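Local coordinates for protein neural CELL adhesion molecule 1,140 KDA isoform (Homo sapiens, PDB 2VKW) that probably mediates adhesion between cells of the nervous system, its two tandem fibronectin type III domains forming part of the extracellular region of this adhesion receptor, at residues Thr80-Leu85 with Ala99-Thr104; Thr23-Phe28 with Glu67-Ile72; Gly136-Arg141 with Asn186-Ser191; Ala112-Gly117 with Asn129-Asp134; Glu18-Thr23 with Lys103-Arg108. All blocks are in the same frame, centred on the assembly; numbering follows the deposited sequence.

Contact 1: residues Thr80-Leu85 with Ala99-Thr104; sequences TYAVRL and ASEFKT
Tyr81 and Phe102 form a hydrogen-bonded antiparallel pair: the N-H of Tyr81 reaches Phe102 O at 2.7 Å along an almost straight line (176°), and Phe102 N returns a bond to Tyr81 O. Two residues on, Val83 and Ser100 repeat the exchange, with Ser100 N 2.7 Å from Val83 O. Between these pairs the CA hydrogens of Ala82 and Glu101 point at the carbonyls of Ser100 and Tyr81. On the face shared by Thr80, Ala82, Glu101 and Lys103, the Glu101 chain bends at its second torsion and its carboxylate lies against Tyr81 O without bonding to it, OE1 3.2 Å from Ala82 CB and OE2 3.4 Å from Thr80 CG2. On the other face, Phe102 CG sits between its backbone N and carbonyl carbon (chi1 73°), which swings the ring across the strands and brings one ring face over Tyr81 CB, 3.4 Å from CE2. The two rings are nearly parallel but slid apart, with little overlap. Val83 CG1 lies 3.9 Å from Phe102 CE2. Leu75, Val17, Pro19 and Ala24 also pack against Phe102. This is the hairpin of the last two strands, F and G, in the four-stranded sheet of a fibronectin type III sandwich.

Contact 2: residues Thr23-Phe28 with Glu67-Ile72; sequences TAQVQF and EGIVTI
Val26 packs tightly against Val70 and Ile72 on the inner face of the pair, where Val26 CB comes within 3.5 Å of Val70 CG2 and Val26 CG2 within 3.6 Å of Ile72 CD1. Val70 stands with CG2 between its backbone N and carbonyl carbon (chi1 -70° for CG1), so that one methyl meets Val26 while the other, CG1, turns to Phe28 CE2 at 3.6 Å. The Phe28 side chain crosses Val70 at about a right angle, and its ring edge points in plane at Val26 O. Leu85 of the opposite sheet packs on Val26, Phe28 and Val70. The outer face is more open to solvent: Ile69 lies between two glutamines, its CD1 approaching the NE2 end of the Gln25 amide, 3.2 Å away, and its CG2 against the aliphatic Gln27 CG. Between the two faces, paired backbone bonds join Ala24 with Ile72 and Val26 with Val70, Val26 N lying 2.9 Å from Val70 O. The ladder weakens beyond the Gln27-Ile69 pair, where Phe28 N reaches Gly68 O only weakly, at 3.5 Å. Such antiparallel pairing joins strands B and E in the three-stranded sheet of a fibronectin type III domain.

Contact 3: residues Gly136-Arg141 with Asn186-Ser191; sequences GGSPIR and NQQGKS
Asn186 and Ser138 face each other where the loop before strand 142-149 meets the type I beta turn Asn186-Gly189, which links the last two strands of the second fibronectin type III domain. No direct hydrogen bond joins the segments. Asn186 CB rests 3.4 Å from Pro139 O, and its ND2 lies beside the Ser138 carbonyl. Next to it, Ser138 CB approaches Gln188 OE1 at 3.7 Å, an oxygen delivered there by the bend in the glutamine chain at chi2 (65°). The second shell fixes the asparagine. Its CG stands between its backbone N and carbonyl carbon (chi1 64°), turning OD1 into the turn, where the N-H groups of Gln188 and Gly189 both approach it in weak bonds. ND2 faces the other way and is hydrogen-bonded to Arg108 O in the interdomain linker, with a weaker bond to Asp135 O. The turn is closed by main-chain bonds in both directions between Asn186 and Gly189. Gly136, with a positive phi of 86°, brings its CA alongside the same amide. A single water bridges the two segments: it donates to Pro139 O at 2.7 Å, accepts from Gln187 N at 2.9 Å and binds Ser138 OG at 2.8 Å.

Contact 4: residues Ala112-Gly117 with Asn129-Asp134; sequences APKLEG and NLIKQD
The first hairpin of the second fibronectin type III domain, strands A and B, begins here with the antiparallel pairing of residues 114-117 and 129-131. Glu116 and Asn129 form a hydrogen-bonded pair: Asn129 N lies 2.7 Å from Glu116 O but comes from above the carbonyl plane, whereas Glu116 N meets Asn129 O in its plane. At the next hydrogen-bonded pair, Ile131 N binds Lys114 O at 2.8 Å, while the return bond from Lys114 N to Ile131 O is weak. On the face of these four residues, Ile131 is the central side chain. Its CB touches Lys114 CB at 3.5 Å, and its CD1 lies beside the extended Glu116 chain, 3.5 Å from CB and 3.3 Å from OE2. The Lys114 chain also runs extended, with CG anti to the backbone N (chi1 -159°), and its CB bears on Gln133 CG at 3.5 Å. Gln133 CG in turn stands 3.3 Å from Lys114 N. Toward the core, Leu115 and Leu130 lie side by side, pointing the same way, their CD2 methyls in contact. Val182 of strand 177-186 packs on both leucines, Phe196 of strand 189-199 on Leu115 and Tyr143 of strand 142-149 on Leu130. Glu116 OE1 forms a salt bridge with Arg199 of the second subunit and Gly117 adds backbone hydrogen bonds, placing this strand, an edge strand within its own chain, at the subunit interface.

Contact 5: residues Glu18-Thr23 with Lys103-Arg108; sequences EPYSST and KTQPVR
Tyr20 places CE1 over one face of the Arg108 guanidinium, 3.7 Å above that plane and offset toward its rim; the ring and guanidinium planes are inclined by 38°. The arginine is steered by a bend at chi3 (-74°), and its NH1 is hydrogen-bonded to Gln105 OE1, in the guanidinium plane and on a lone pair of the oxygen, although the modelled length is doubtfully short. The other end of that amide is also held: Gln105 NE2 donates to Pro19 O at 2.8 Å in a fairly straight bond. With a partner at each end, the Gln105 amide is probably held in this orientation. Gln105 N adds a bond to Tyr20 O, approaching from above the carbonyl plane at 2.7 Å. Ser21 OG donates to Pro106 O at 2.8 Å and touches Arg108 CG, while Thr104 CB lies close to both the Tyr20 and Ser21 carbonyl oxygens, 3.3 Å from Tyr20 O. Pro19 CG rests on Lys103 O, likewise at 3.3 Å. The Tyr20 hydroxyl is hydrogen-bonded to Glu109 O, farther along the linker. Here the turn between strands A and B of the first domain grips the outgoing chain, as part of the linker region between tandem fibronectin type III domains.

Contacts 1 and 2 belong to the two facing sheets of the first domain and meet across its core, centres 12 Å apart, with Val83 CG2 3.3 Å from Ile72 CD1 and Phe102 against Ala24. Contact 5 continues from both: it shares Lys103 and Thr104 with contact 1 and Thr23 with contact 2. Arg108 joins it to contact 3 through both N and O, N bonding Gly136 O at 2.9 Å and O receiving Asn186 ND2 at 3.0 Å. Thr23 ties contacts 2 and 5 to Asp134 of contact 4, which also binds the Ser22 hydroxyl. Contacts 3 and 4, centres 14 Å apart, touch through Ser191 and Pro113. Contacts 1 and 4 lie about 25 Å apart, centre to centre, without touching.

Contact 1: residues Thr80-Leu85 with Ala99-Thr104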
# COMPACT_ATOMS: atom_id res chain seq x y z
N THR A 80 7.36 -26.52 -5.29
CA THR A 80 8.41 -26.26 -4.32
C THR A 80 9.66 -25.68 -5.00
O THR A 80 10.11 -26.19 -6.02
CB THR A 80 8.76 -27.55 -3.56
OG1 THR A 80 7.57 -28.04 -2.92
CG2 THR A 80 9.82 -27.29 -2.51
N TYR A 81 10.19 -24.61 -4.42
CA TYR A 81 11.37 -23.92 -4.96
C TYR A 81 12.46 -23.69 -3.93
O TYR A 81 12.24 -23.77 -2.72
CB TYR A 81 10.99 -22.54 -5.50
CG TYR A 81 10.17 -22.55 -6.76
CD1 TYR A 81 10.78 -22.53 -8.01
CD2 TYR A 81 8.79 -22.59 -6.71
CE1 TYR A 81 10.03 -22.56 -9.17
CE2 TYR A 81 8.02 -22.62 -7.86
CZ TYR A 81 8.65 -22.61 -9.09
OH TYR A 81 7.89 -22.67 -10.22
N ALA A 82 13.63 -23.38 -4.45
CA ALA A 82 14.80 -23.06 -3.65
C ALA A 82 15.18 -21.69 -4.18
O ALA A 82 15.23 -21.49 -5.40
CB ALA A 82 15.92 -24.05 -3.91
N VAL A 83 15.45 -20.74 -3.28
CA VAL A 83 15.84 -19.40 -3.70
C VAL A 83 17.04 -18.91 -2.91
O VAL A 83 17.22 -19.29 -1.75
CB VAL A 83 14.66 -18.39 -3.54
CG1 VAL A 83 14.21 -18.34 -2.10
CG2 VAL A 83 15.09 -17.01 -4.00
N ARG A 84 17.88 -18.08 -3.55
CA ARG A 84 19.07 -17.54 -2.91
C ARG A 84 19.38 -16.15 -3.44
O ARG A 84 18.93 -15.78 -4.53
CB ARG A 84 20.28 -18.47 -3.12
CG ARG A 84 20.67 -18.67 -4.57
CD ARG A 84 21.70 -19.78 -4.72
NE ARG A 84 22.05 -19.97 -6.13
CZ ARG A 84 22.88 -20.91 -6.58
NH1 ARG A 84 23.45 -21.76 -5.73
NH2 ARG A 84 23.15 -20.99 -7.87
N LEU A 85 20.13 -15.37 -2.67
CA LEU A 85 20.45 -14.00 -3.05
C LEU A 85 21.93 -13.69 -2.94
O LEU A 85 22.65 -14.29 -2.16
CB LEU A 85 19.70 -13.01 -2.15
CG LEU A 85 18.19 -13.16 -1.99
CD1 LEU A 85 17.71 -12.37 -0.78
CD2 LEU A 85 17.50 -12.69 -3.26
N ALA A 99 20.53 -21.33 0.32
CA ALA A 99 19.27 -21.47 -0.41
C ALA A 99 18.11 -21.67 0.57
O ALA A 99 18.26 -22.34 1.60
CB ALA A 99 19.35 -22.66 -1.38
N SER A 100 16.96 -21.08 0.27
CA SER A 100 15.78 -21.22 1.12
C SER A 100 14.69 -21.91 0.34
O SER A 100 14.42 -21.55 -0.80
CB SER A 100 15.28 -19.85 1.58
OG SER A 100 16.08 -19.32 2.62
N GLU A 101 14.05 -22.91 0.95
CA GLU A 101 12.98 -23.65 0.28
C GLU A 101 11.62 -23.06 0.62
O GLU A 101 11.40 -22.59 1.74
CB GLU A 101 13.03 -25.11 0.72
CG GLU A 101 12.59 -26.11 -0.35
CD GLU A 101 13.56 -26.15 -1.53
OE1 GLU A 101 14.65 -25.55 -1.43
OE2 GLU A 101 13.23 -26.79 -2.56
N PHE A 102 10.70 -23.09 -0.34
CA PHE A 102 9.34 -22.60 -0.15
C PHE A 102 8.45 -23.23 -1.23
O PHE A 102 8.95 -23.70 -2.24
CB PHE A 102 9.31 -21.07 -0.26
CG PHE A 102 9.47 -20.54 -1.66
CD1 PHE A 102 8.35 -20.31 -2.46
CD2 PHE A 102 10.74 -20.28 -2.17
CE1 PHE A 102 8.49 -19.81 -3.76
CE2 PHE A 102 10.89 -19.78 -3.47
CZ PHE A 102 9.77 -19.55 -4.27
N LYS A 103 7.14 -23.25 -1.01
CA LYS A 103 6.24 -23.84 -2.00
C LYS A 103 5.17 -22.83 -2.37
O LYS A 103 4.54 -22.23 -1.50
CB LYS A 103 5.58 -25.10 -1.43
CG LYS A 103 4.63 -25.81 -2.41
CD LYS A 103 4.02 -27.06 -1.77
CE LYS A 103 3.07 -27.78 -2.72
NZ LYS A 103 2.57 -29.07 -2.16
N THR A 104 4.97 -22.62 -3.67
CA THR A 104 3.95 -21.67 -4.09
C THR A 104 2.57 -22.16 -3.73
O THR A 104 2.33 -23.36 -3.60
CB THR A 104 4.00 -21.41 -5.62
OG1 THR A 104 3.88 -22.66 -6.32
CG2 THR A 104 5.30 -20.71 -6.00

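Contact 2: residues Thr23-Phe28 with Glu67-Ile72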
# COMPACT_ATOMS: atom_id res chain seq x y z
N THR A 23 4.11 -16.16 -7.78
CA THR A 23 5.13 -15.20 -7.34
C THR A 23 5.46 -15.45 -5.87
O THR A 23 4.78 -16.22 -5.20
CB THR A 23 4.62 -13.73 -7.48
OG1 THR A 23 3.52 -13.53 -6.58
CG2 THR A 23 4.16 -13.44 -8.90
N ALA A 24 6.50 -14.78 -5.38
CA ALA A 24 6.90 -14.92 -3.99
C ALA A 24 7.66 -13.70 -3.49
O ALA A 24 8.52 -13.15 -4.19
CB ALA A 24 7.74 -16.16 -3.81
N GLN A 25 7.33 -13.26 -2.27
CA GLN A 25 8.01 -12.13 -1.65
C GLN A 25 9.13 -12.69 -0.78
O GLN A 25 8.91 -13.50 0.11
CB GLN A 25 7.04 -11.32 -0.79
CG GLN A 25 5.96 -10.63 -1.58
CD GLN A 25 4.94 -9.95 -0.68
OE1 GLN A 25 4.20 -10.62 0.05
NE2 GLN A 25 4.91 -8.63 -0.71
N VAL A 26 10.35 -12.25 -1.05
CA VAL A 26 11.51 -12.72 -0.31
C VAL A 26 11.94 -11.64 0.68
O VAL A 26 12.34 -10.56 0.27
CB VAL A 26 12.67 -13.02 -1.28
CG1 VAL A 26 13.93 -13.42 -0.51
CG2 VAL A 26 12.25 -14.11 -2.25
N GLN A 27 11.82 -11.94 1.97
CA GLN A 27 12.23 -10.99 3.01
C GLN A 27 13.65 -11.33 3.39
O GLN A 27 13.94 -12.46 3.76
CB GLN A 27 11.34 -11.11 4.24
CG GLN A 27 9.89 -10.74 4.00
CD GLN A 27 9.09 -10.71 5.28
OE1 GLN A 27 9.39 -9.93 6.19
NE2 GLN A 27 8.07 -11.56 5.37
N PHE A 28 14.53 -10.34 3.33
CA PHE A 28 15.93 -10.58 3.64
C PHE A 28 16.59 -9.40 4.32
O PHE A 28 16.09 -8.28 4.29
CB PHE A 28 16.68 -10.91 2.35
CG PHE A 28 16.83 -9.74 1.43
CD1 PHE A 28 18.01 -8.99 1.41
CD2 PHE A 28 15.77 -9.34 0.62
CE1 PHE A 28 18.13 -7.87 0.59
CE2 PHE A 28 15.89 -8.21 -0.20
CZ PHE A 28 17.07 -7.48 -0.21
N GLU A 67 11.74 -1.52 0.71
CA GLU A 67 10.57 -2.38 0.85
C GLU A 67 10.88 -3.62 1.69
O GLU A 67 9.97 -4.28 2.17
CB GLU A 67 10.06 -2.81 -0.52
CG GLU A 67 9.74 -1.65 -1.41
CD GLU A 67 9.21 -2.08 -2.76
OE1 GLU A 67 9.75 -3.08 -3.30
OE2 GLU A 67 8.28 -1.42 -3.28
N GLY A 68 12.17 -3.91 1.87
CA GLY A 68 12.57 -5.06 2.66
C GLY A 68 12.43 -6.39 1.94
O GLY A 68 12.77 -7.44 2.49
N ILE A 69 11.93 -6.35 0.70
CA ILE A 69 11.74 -7.58 -0.07
C ILE A 69 12.07 -7.44 -1.55
O ILE A 69 12.15 -6.33 -2.09
CB ILE A 69 10.28 -8.07 0.01
CG1 ILE A 69 9.37 -7.09 -0.73
CG2 ILE A 69 9.82 -8.17 1.47
CD1 ILE A 69 7.88 -7.46 -0.67
N VAL A 70 12.27 -8.58 -2.20
CA VAL A 70 12.49 -8.64 -3.64
C VAL A 70 11.38 -9.59 -4.05
O VAL A 70 11.09 -10.55 -3.34
CB VAL A 70 13.87 -9.23 -4.03
CG1 VAL A 70 14.98 -8.26 -3.66
CG2 VAL A 70 14.09 -10.57 -3.36
N THR A 71 10.73 -9.32 -5.18
CA THR A 71 9.64 -10.18 -5.62
C THR A 71 9.97 -11.02 -6.84
O THR A 71 10.10 -10.50 -7.95
CB THR A 71 8.38 -9.36 -5.90
OG1 THR A 71 7.93 -8.75 -4.69
CG2 THR A 71 7.27 -10.26 -6.45
N ILE A 72 10.08 -12.32 -6.63
CA ILE A 72 10.36 -13.26 -7.71
C ILE A 72 9.06 -13.54 -8.45
O ILE A 72 8.01 -13.72 -7.82
CB ILE A 72 10.92 -14.56 -7.15
CG1 ILE A 72 12.25 -14.27 -6.45
CG2 ILE A 72 11.09 -15.58 -8.25
CD1 ILE A 72 12.73 -15.41 -5.58

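Contact 3: residues Gly136-Arg141 with Asn186-Ser191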
# COMPACT_ATOMS: atom_id res chain seq x y z
N GLY A 136 -2.82 -15.17 -9.71
CA GLY A 136 -3.37 -16.32 -9.02
C GLY A 136 -3.20 -17.65 -9.75
O GLY A 136 -3.64 -18.69 -9.27
N GLY A 137 -2.56 -17.60 -10.92
CA GLY A 137 -2.33 -18.81 -11.70
C GLY A 137 -3.41 -19.06 -12.74
O GLY A 137 -3.50 -20.15 -13.30
N SER A 138 -4.23 -18.04 -12.98
CA SER A 138 -5.30 -18.13 -13.97
C SER A 138 -5.49 -16.70 -14.48
O SER A 138 -5.51 -15.75 -13.70
CB SER A 138 -6.58 -18.66 -13.32
OG SER A 138 -7.49 -19.11 -14.30
N PRO A 139 -5.64 -16.54 -15.81
CA PRO A 139 -5.81 -15.21 -16.41
C PRO A 139 -6.92 -14.35 -15.82
O PRO A 139 -8.03 -14.82 -15.58
CB PRO A 139 -6.04 -15.53 -17.88
CG PRO A 139 -5.36 -16.85 -18.07
CD PRO A 139 -5.78 -17.58 -16.83
N ILE A 140 -6.59 -13.09 -15.58
CA ILE A 140 -7.57 -12.14 -15.08
C ILE A 140 -8.59 -11.97 -16.20
O ILE A 140 -8.22 -11.74 -17.35
CB ILE A 140 -6.94 -10.77 -14.77
CG1 ILE A 140 -5.93 -10.90 -13.63
CG2 ILE A 140 -8.03 -9.75 -14.44
CD1 ILE A 140 -5.19 -9.63 -13.29
N ARG A 141 -9.87 -12.10 -15.87
CA ARG A 141 -10.91 -11.92 -16.87
C ARG A 141 -11.48 -10.52 -16.85
O ARG A 141 -11.79 -9.96 -17.89
CB ARG A 141 -12.02 -12.94 -16.68
CG ARG A 141 -11.62 -14.36 -17.02
CD ARG A 141 -12.78 -15.11 -17.62
NE ARG A 141 -13.95 -15.06 -16.74
CZ ARG A 141 -15.14 -15.54 -17.06
NH1 ARG A 141 -15.33 -16.11 -18.24
NH2 ARG A 141 -16.14 -15.46 -16.19
N ASN A 186 -10.64 -13.27 -11.52
CA ASN A 186 -10.40 -14.38 -12.42
C ASN A 186 -11.39 -15.47 -12.06
O ASN A 186 -12.27 -15.26 -11.22
CB ASN A 186 -8.96 -14.91 -12.29
CG ASN A 186 -8.66 -15.50 -10.93
OD1 ASN A 186 -9.57 -15.81 -10.15
ND2 ASN A 186 -7.38 -15.68 -10.64
N GLN A 187 -11.25 -16.64 -12.68
CA GLN A 187 -12.15 -17.76 -12.43
C GLN A 187 -12.42 -18.04 -10.96
O GLN A 187 -13.56 -18.30 -10.60
CB GLN A 187 -11.63 -19.04 -13.08
CG GLN A 187 -11.99 -19.21 -14.55
CD GLN A 187 -13.49 -19.42 -14.79
OE1 GLN A 187 -13.90 -19.77 -15.89
NE2 GLN A 187 -14.29 -19.22 -13.75
N GLN A 188 -11.39 -17.98 -10.12
CA GLN A 188 -11.54 -18.27 -8.69
C GLN A 188 -12.12 -17.16 -7.83
O GLN A 188 -12.42 -17.38 -6.65
CB GLN A 188 -10.20 -18.70 -8.08
CG GLN A 188 -9.83 -20.15 -8.38
CD GLN A 188 -9.59 -20.38 -9.86
OE1 GLN A 188 -8.70 -19.77 -10.45
NE2 GLN A 188 -10.40 -21.24 -10.46
N GLY A 189 -12.30 -15.98 -8.40
CA GLY A 189 -12.87 -14.90 -7.62
C GLY A 189 -12.17 -13.56 -7.69
O GLY A 189 -11.21 -13.37 -8.44
N LYS A 190 -12.66 -12.63 -6.87
CA LYS A 190 -12.13 -11.28 -6.83
C LYS A 190 -10.98 -11.09 -5.85
O LYS A 190 -10.97 -11.66 -4.75
CB LYS A 190 -13.26 -10.28 -6.49
CG LYS A 190 -14.46 -10.42 -7.41
CD LYS A 190 -15.23 -9.12 -7.58
CE LYS A 190 -16.11 -8.79 -6.40
NZ LYS A 190 -16.86 -7.53 -6.67
N SER A 191 -10.01 -10.30 -6.27
CA SER A 191 -8.85 -9.99 -5.45
C SER A 191 -9.29 -8.95 -4.44
O SER A 191 -10.39 -8.40 -4.54
CB SER A 191 -7.77 -9.37 -6.33
OG SER A 191 -8.20 -8.09 -6.81
O HOH W 1 -9.27 -17.05 -14.78

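Contact 4: residues Ala112-Gly117 with Asn129-Asp134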
# COMPACT_ATOMS: atom_id res chain seq x y z
N ALA A 112 -3.99 -8.20 -5.34
CA ALA A 112 -4.39 -6.84 -5.67
C ALA A 112 -3.51 -6.27 -6.78
O ALA A 112 -2.29 -6.37 -6.73
CB ALA A 112 -4.31 -5.95 -4.43
N PRO A 113 -4.13 -5.67 -7.81
CA PRO A 113 -3.36 -5.10 -8.91
C PRO A 113 -2.51 -3.89 -8.52
O PRO A 113 -2.73 -3.26 -7.48
CB PRO A 113 -4.44 -4.75 -9.93
CG PRO A 113 -5.65 -4.51 -9.09
CD PRO A 113 -5.57 -5.62 -8.09
N LYS A 114 -1.53 -3.59 -9.36
CA LYS A 114 -0.63 -2.47 -9.14
C LYS A 114 -1.18 -1.33 -9.99
O LYS A 114 -1.48 -1.52 -11.17
CB LYS A 114 0.78 -2.87 -9.58
CG LYS A 114 1.90 -2.03 -8.98
CD LYS A 114 3.23 -2.77 -9.08
CE LYS A 114 4.35 -2.00 -8.37
NZ LYS A 114 5.60 -2.81 -8.25
N LEU A 115 -1.30 -0.15 -9.39
CA LEU A 115 -1.85 1.00 -10.10
C LEU A 115 -0.86 2.11 -10.42
O LEU A 115 -0.16 2.62 -9.55
CB LEU A 115 -3.02 1.56 -9.29
CG LEU A 115 -4.11 0.52 -9.02
CD1 LEU A 115 -5.15 1.10 -8.08
CD2 LEU A 115 -4.75 0.10 -10.35
N GLU A 116 -0.82 2.49 -11.69
CA GLU A 116 0.09 3.53 -12.15
C GLU A 116 -0.70 4.61 -12.88
O GLU A 116 -1.05 4.45 -14.05
CB GLU A 116 1.14 2.93 -13.08
CG GLU A 116 2.25 3.90 -13.44
CD GLU A 116 3.18 3.33 -14.49
OE1 GLU A 116 3.04 3.70 -15.67
OE2 GLU A 116 4.04 2.49 -14.12
N GLY A 117 -0.96 5.72 -12.20
CA GLY A 117 -1.71 6.79 -12.81
C GLY A 117 -0.86 7.78 -13.60
O GLY A 117 0.29 8.06 -13.25
N ASN A 129 -3.01 3.07 -15.36
CA ASN A 129 -2.47 1.87 -16.01
C ASN A 129 -2.45 0.74 -14.99
O ASN A 129 -1.98 0.91 -13.87
CB ASN A 129 -1.05 2.12 -16.54
CG ASN A 129 -1.00 3.15 -17.66
OD1 ASN A 129 -0.42 4.22 -17.49
ND2 ASN A 129 -1.60 2.82 -18.80
N LEU A 130 -2.94 -0.42 -15.39
CA LEU A 130 -2.96 -1.57 -14.50
C LEU A 130 -1.71 -2.43 -14.69
O LEU A 130 -1.64 -3.25 -15.61
CB LEU A 130 -4.22 -2.40 -14.76
CG LEU A 130 -5.49 -1.53 -14.75
CD1 LEU A 130 -6.68 -2.34 -15.23
CD2 LEU A 130 -5.72 -0.99 -13.36
N ILE A 131 -0.72 -2.20 -13.83
CA ILE A 131 0.55 -2.93 -13.88
C ILE A 131 0.34 -4.39 -13.45
O ILE A 131 -0.32 -4.67 -12.44
CB ILE A 131 1.59 -2.29 -12.96
CG1 ILE A 131 1.82 -0.84 -13.37
CG2 ILE A 131 2.90 -3.07 -13.01
CD1 ILE A 131 2.76 -0.09 -12.46
N LYS A 132 0.92 -5.30 -14.22
CA LYS A 132 0.78 -6.73 -13.98
C LYS A 132 1.26 -7.21 -12.61
O LYS A 132 2.42 -7.04 -12.26
CB LYS A 132 1.51 -7.51 -15.08
CG LYS A 132 0.81 -8.80 -15.49
CD LYS A 132 -0.59 -8.52 -16.04
CE LYS A 132 -1.31 -9.79 -16.46
NZ LYS A 132 -2.70 -9.51 -16.93
N GLN A 133 0.36 -7.82 -11.85
CA GLN A 133 0.69 -8.38 -10.54
C GLN A 133 0.38 -9.87 -10.64
O GLN A 133 0.05 -10.35 -11.73
CB GLN A 133 -0.14 -7.74 -9.43
CG GLN A 133 0.26 -6.30 -9.07
CD GLN A 133 1.71 -6.17 -8.60
OE1 GLN A 133 2.65 -6.34 -9.39
NE2 GLN A 133 1.90 -5.87 -7.32
N ASP A 134 0.49 -10.60 -9.53
CA ASP A 134 0.20 -12.03 -9.55
C ASP A 134 -1.28 -12.24 -9.91
O ASP A 134 -2.16 -11.65 -9.29
CB ASP A 134 0.48 -12.66 -8.18
CG ASP A 134 0.71 -14.16 -8.27
OD1 ASP A 134 0.02 -14.83 -9.06
OD2 ASP A 134 1.58 -14.67 -7.54

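Contact 5: residues Glu18-Thr23 with Lys103-Arg108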
# COMPACT_ATOMS: atom_id res chain seq x y z
N GLU A 18 7.28 -15.32 1.57
CA GLU A 18 5.81 -15.36 1.56
C GLU A 18 5.39 -15.53 0.10
O GLU A 18 5.40 -14.58 -0.69
CB GLU A 18 5.21 -14.07 2.14
CG GLU A 18 3.68 -14.14 2.24
CD GLU A 18 3.18 -15.19 3.26
OE1 GLU A 18 3.62 -16.36 3.21
OE2 GLU A 18 2.32 -14.83 4.10
N PRO A 19 5.03 -16.76 -0.27
CA PRO A 19 4.62 -17.05 -1.64
C PRO A 19 3.14 -16.92 -1.96
O PRO A 19 2.29 -16.99 -1.08
CB PRO A 19 5.09 -18.48 -1.82
CG PRO A 19 4.77 -19.08 -0.49
CD PRO A 19 5.19 -18.01 0.50
N TYR A 20 2.85 -16.73 -3.24
CA TYR A 20 1.49 -16.69 -3.71
C TYR A 20 1.44 -17.82 -4.74
O TYR A 20 2.19 -18.79 -4.62
CB TYR A 20 1.13 -15.33 -4.33
CG TYR A 20 -0.37 -15.04 -4.28
CD1 TYR A 20 -1.03 -14.89 -3.06
CD2 TYR A 20 -1.13 -14.99 -5.45
CE1 TYR A 20 -2.42 -14.72 -3.00
CE2 TYR A 20 -2.52 -14.81 -5.40
CZ TYR A 20 -3.16 -14.68 -4.18
OH TYR A 20 -4.53 -14.56 -4.14
N SER A 21 0.59 -17.71 -5.75
CA SER A 21 0.48 -18.78 -6.74
C SER A 21 1.59 -18.81 -7.78
O SER A 21 2.13 -19.88 -8.08
CB SER A 21 -0.86 -18.66 -7.45
OG SER A 21 -1.92 -18.59 -6.52
N SER A 22 1.93 -17.66 -8.32
CA SER A 22 2.96 -17.59 -9.34
C SER A 22 4.06 -16.60 -9.03
O SER A 22 4.86 -16.24 -9.90
CB SER A 22 2.32 -17.25 -10.69
OG SER A 22 1.67 -15.99 -10.62
N THR A 23 4.11 -16.16 -7.78
CA THR A 23 5.13 -15.20 -7.34
C THR A 23 5.46 -15.45 -5.87
O THR A 23 4.78 -16.22 -5.20
CB THR A 23 4.62 -13.73 -7.48
OG1 THR A 23 3.52 -13.53 -6.58
CG2 THR A 23 4.16 -13.44 -8.90
N LYS A 103 7.14 -23.25 -1.01
CA LYS A 103 6.24 -23.84 -2.00
C LYS A 103 5.17 -22.83 -2.37
O LYS A 103 4.54 -22.23 -1.50
CB LYS A 103 5.58 -25.10 -1.43
CG LYS A 103 4.63 -25.81 -2.41
CD LYS A 103 4.02 -27.06 -1.77
CE LYS A 103 3.07 -27.78 -2.72
NZ LYS A 103 2.57 -29.07 -2.16
N THR A 104 4.97 -22.62 -3.67
CA THR A 104 3.95 -21.67 -4.09
C THR A 104 2.57 -22.16 -3.73
O THR A 104 2.33 -23.36 -3.60
CB THR A 104 4.00 -21.41 -5.62
OG1 THR A 104 3.88 -22.66 -6.32
CG2 THR A 104 5.30 -20.71 -6.00
N GLN A 105 1.65 -21.24 -3.56
CA GLN A 105 0.28 -21.61 -3.25
C GLN A 105 -0.39 -22.18 -4.49
O GLN A 105 0.11 -22.03 -5.61
CB GLN A 105 -0.49 -20.38 -2.77
CG GLN A 105 -0.07 -19.89 -1.41
CD GLN A 105 -0.98 -18.79 -0.92
OE1 GLN A 105 -2.20 -18.96 -0.89
NE2 GLN A 105 -0.40 -17.67 -0.53
N PRO A 106 -1.52 -22.88 -4.32
CA PRO A 106 -2.18 -23.41 -5.51
C PRO A 106 -2.89 -22.25 -6.23
O PRO A 106 -2.83 -21.11 -5.77
CB PRO A 106 -3.17 -24.43 -4.94
CG PRO A 106 -3.54 -23.81 -3.63
CD PRO A 106 -2.20 -23.33 -3.09
N VAL A 107 -3.54 -22.55 -7.34
CA VAL A 107 -4.26 -21.56 -8.11
C VAL A 107 -5.43 -20.99 -7.30
O VAL A 107 -6.20 -21.76 -6.71
CB VAL A 107 -4.79 -22.18 -9.41
CG1 VAL A 107 -5.68 -21.20 -10.15
CG2 VAL A 107 -3.61 -22.61 -10.28
N ARG A 108 -5.55 -19.66 -7.27
CA ARG A 108 -6.62 -19.00 -6.54
C ARG A 108 -6.98 -17.64 -7.15
O ARG A 108 -6.71 -17.39 -8.32
CB ARG A 108 -6.21 -18.81 -5.08
CG ARG A 108 -4.90 -18.08 -4.90
CD ARG A 108 -4.52 -18.05 -3.43
NE ARG A 108 -5.33 -17.10 -2.66
CZ ARG A 108 -5.22 -16.92 -1.35
NH1 ARG A 108 -4.34 -17.62 -0.65
NH2 ARG A 108 -5.97 -16.02 -0.74